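PDB 2QGY: enolase from the environmental genome shotgun sequencing of the Sargasso Sea, which is of unknown function but, as a magnesium-binding member of the enolase superfamily, probably acts on a carboxylate substrate through an enolate intermediate. Local coordinates for residues G296-P301 with N323-E328. Numbering follows the deposited sequence.
Sequences GIFISP and NSEKAE
I299 bridges S324 in parallel register: I299 N donates to N323 O at 2.9 Å, I299 O accepts from E325 N at 2.7 Å, and the end-to-end directions of the two segments differ by 32°. Side chains extend this single bridge at both ends. The amide of N323 reaches back to the preceding backbone, its ND2 lying 2.8 Å from I297 O; I297 O lies 4° out of the N323 amide plane, and ND2 in turn lies in the I297 carbonyl plane. At the other end S300 OG, anti to its own backbone N (chi1 175°), donates to K326 O at 2.6 Å, almost in line with that C=O. F298 lies along the seam, CD1 3.4 Å from N323 O in an oblique approach, while its CB meets E325 CG at 3.8 Å. E325 bends at chi2, and its OE2 takes K326 N on the anti lone pair; Y223 binds OE1. Beyond S300, P301 O touches E328 CB at 3.7 Å, and the extended E328 side chain, about 6 Å from the magnesium ion, forms a salt bridge with K169 and hydrogen bonds with T141 OG1 and C303 N. With helix 309-320 connecting strands 298-299 and 327-329, the topology is a beta-alpha-beta unit that helps close the enolase-superfamily TIM-like barrel, beside its metal site.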
loop_
_atom_site.group_PDB
_atom_site.type_symbol
_atom_site.label_atom_id
_atom_site.label_comp_id
_atom_site.label_asym_id
_atom_site.label_seq_id
_atom_site.Cartn_x
_atom_site.Cartn_y
_atom_site.Cartn_z
ATOM N N GLY A 296 0.175 -26.668 -4.760
ATOM C CA GLY A 296 0.659 -27.328 -3.559
ATOM C C GLY A 296 0.951 -26.426 -2.370
ATOM O O GLY A 296 1.661 -26.830 -1.454
ATOM N N ILE A 297 0.368 -25.224 -2.383
ATOM C CA ILE A 297 0.605 -24.212 -1.341
ATOM C C ILE A 297 -0.661 -24.091 -0.480
ATOM O O ILE A 297 -1.777 -24.140 -0.999
ATOM C CB ILE A 297 0.964 -22.857 -2.013
ATOM C CG1 ILE A 297 2.342 -22.987 -2.697
ATOM C CG2 ILE A 297 0.883 -21.680 -0.984
ATOM C CD1 ILE A 297 2.745 -21.832 -3.590
ATOM N N PHE A 298 -0.487 -23.989 0.832
ATOM C CA PHE A 298 -1.613 -23.861 1.753
ATOM C C PHE A 298 -1.804 -22.409 2.168
ATOM O O PHE A 298 -0.917 -21.595 1.995
ATOM C CB PHE A 298 -1.375 -24.721 2.981
ATOM C CG PHE A 298 -1.443 -26.196 2.683
ATOM C CD1 PHE A 298 -2.585 -26.922 2.984
ATOM C CD2 PHE A 298 -0.370 -26.841 2.057
ATOM C CE1 PHE A 298 -2.660 -28.279 2.683
ATOM C CE2 PHE A 298 -0.430 -28.205 1.751
ATOM C CZ PHE A 298 -1.584 -28.919 2.063
ATOM N N ILE A 299 -2.974 -22.123 2.717
ATOM C CA ILE A 299 -3.331 -20.782 3.182
ATOM C C ILE A 299 -3.633 -20.805 4.680
ATOM O O ILE A 299 -4.460 -21.573 5.147
ATOM C CB ILE A 299 -4.590 -20.261 2.450
ATOM C CG1 ILE A 299 -4.387 -20.253 0.919
ATOM C CG2 ILE A 299 -4.958 -18.843 2.941
ATOM C CD1 ILE A 299 -3.248 -19.307 0.409
ATOM N N SER A 300 -2.959 -19.951 5.430
ATOM C CA SER A 300 -3.220 -19.833 6.856
ATOM C C SER A 300 -3.478 -18.362 7.062
ATOM O O SER A 300 -2.557 -17.601 7.204
ATOM C CB SER A 300 -1.963 -20.214 7.643
ATOM O OG SER A 300 -2.160 -20.001 9.042
ATOM N N PRO A 301 -4.742 -17.930 7.039
ATOM C CA PRO A 301 -4.928 -16.487 7.182
ATOM C C PRO A 301 -4.351 -15.899 8.471
ATOM O O PRO A 301 -4.422 -16.520 9.559
ATOM C CB PRO A 301 -6.456 -16.326 7.145
ATOM C CG PRO A 301 -6.932 -17.555 6.387
ATOM C CD PRO A 301 -6.019 -18.656 6.922
ATOM N N ASN A 323 -7.408 -26.307 0.967
ATOM C CA ASN A 323 -5.980 -26.130 1.327
ATOM C C ASN A 323 -5.738 -25.125 2.465
ATOM O O ASN A 323 -4.777 -24.359 2.440
ATOM C CB ASN A 323 -5.142 -25.727 0.112
ATOM C CG ASN A 323 -5.508 -24.365 -0.416
ATOM O OD1 ASN A 323 -6.676 -23.981 -0.389
ATOM N ND2 ASN A 323 -4.515 -23.629 -0.929
ATOM N N SER A 324 -6.633 -25.107 3.448
ATOM C CA SER A 324 -6.431 -24.296 4.630
ATOM C C SER A 324 -5.372 -24.936 5.525
ATOM O O SER A 324 -5.329 -26.175 5.668
ATOM C CB SER A 324 -7.741 -24.183 5.402
ATOM O OG SER A 324 -8.103 -25.447 5.920
ATOM N N GLU A 325 -4.518 -24.106 6.113
ATOM C CA GLU A 325 -3.686 -24.557 7.209
ATOM C C GLU A 325 -4.398 -24.098 8.474
ATOM O O GLU A 325 -5.494 -23.550 8.393
ATOM C CB GLU A 325 -2.271 -23.956 7.137
ATOM C CG GLU A 325 -1.222 -24.949 6.733
ATOM C CD GLU A 325 -0.947 -26.007 7.801
ATOM O OE1 GLU A 325 -0.065 -26.847 7.564
ATOM O OE2 GLU A 325 -1.584 -26.004 8.879
ATOM N N LYS A 326 -3.769 -24.299 9.622
ATOM C CA LYS A 326 -4.348 -23.871 10.888
ATOM C C LYS A 326 -4.540 -22.349 10.915
ATOM O O LYS A 326 -3.699 -21.606 10.406
ATOM C CB LYS A 326 -3.472 -24.344 12.031
ATOM C CG LYS A 326 -3.512 -25.880 12.185
ATOM C CD LYS A 326 -2.512 -26.299 13.212
ATOM C CE LYS A 326 -1.287 -26.884 12.523
ATOM N NZ LYS A 326 -1.696 -28.023 11.607
ATOM N N ALA A 327 -5.689 -21.928 11.453
ATOM C CA ALA A 327 -6.117 -20.535 11.485
ATOM C C ALA A 327 -5.664 -19.840 12.751
ATOM O O ALA A 327 -5.710 -20.428 13.828
ATOM C CB ALA A 327 -7.652 -20.468 11.357
ATOM N N GLU A 328 -5.239 -18.575 12.630
ATOM C CA GLU A 328 -4.581 -17.887 13.727
ATOM C C GLU A 328 -5.568 -17.296 14.755
ATOM O O GLU A 328 -6.531 -16.590 14.375
ATOM C CB GLU A 328 -3.733 -16.725 13.176
ATOM C CG GLU A 328 -2.999 -15.992 14.274
ATOM C CD GLU A 328 -1.991 -14.977 13.739
ATOM O OE1 GLU A 328 -2.266 -14.392 12.672
ATOM O OE2 GLU A 328 -0.924 -14.800 14.368
#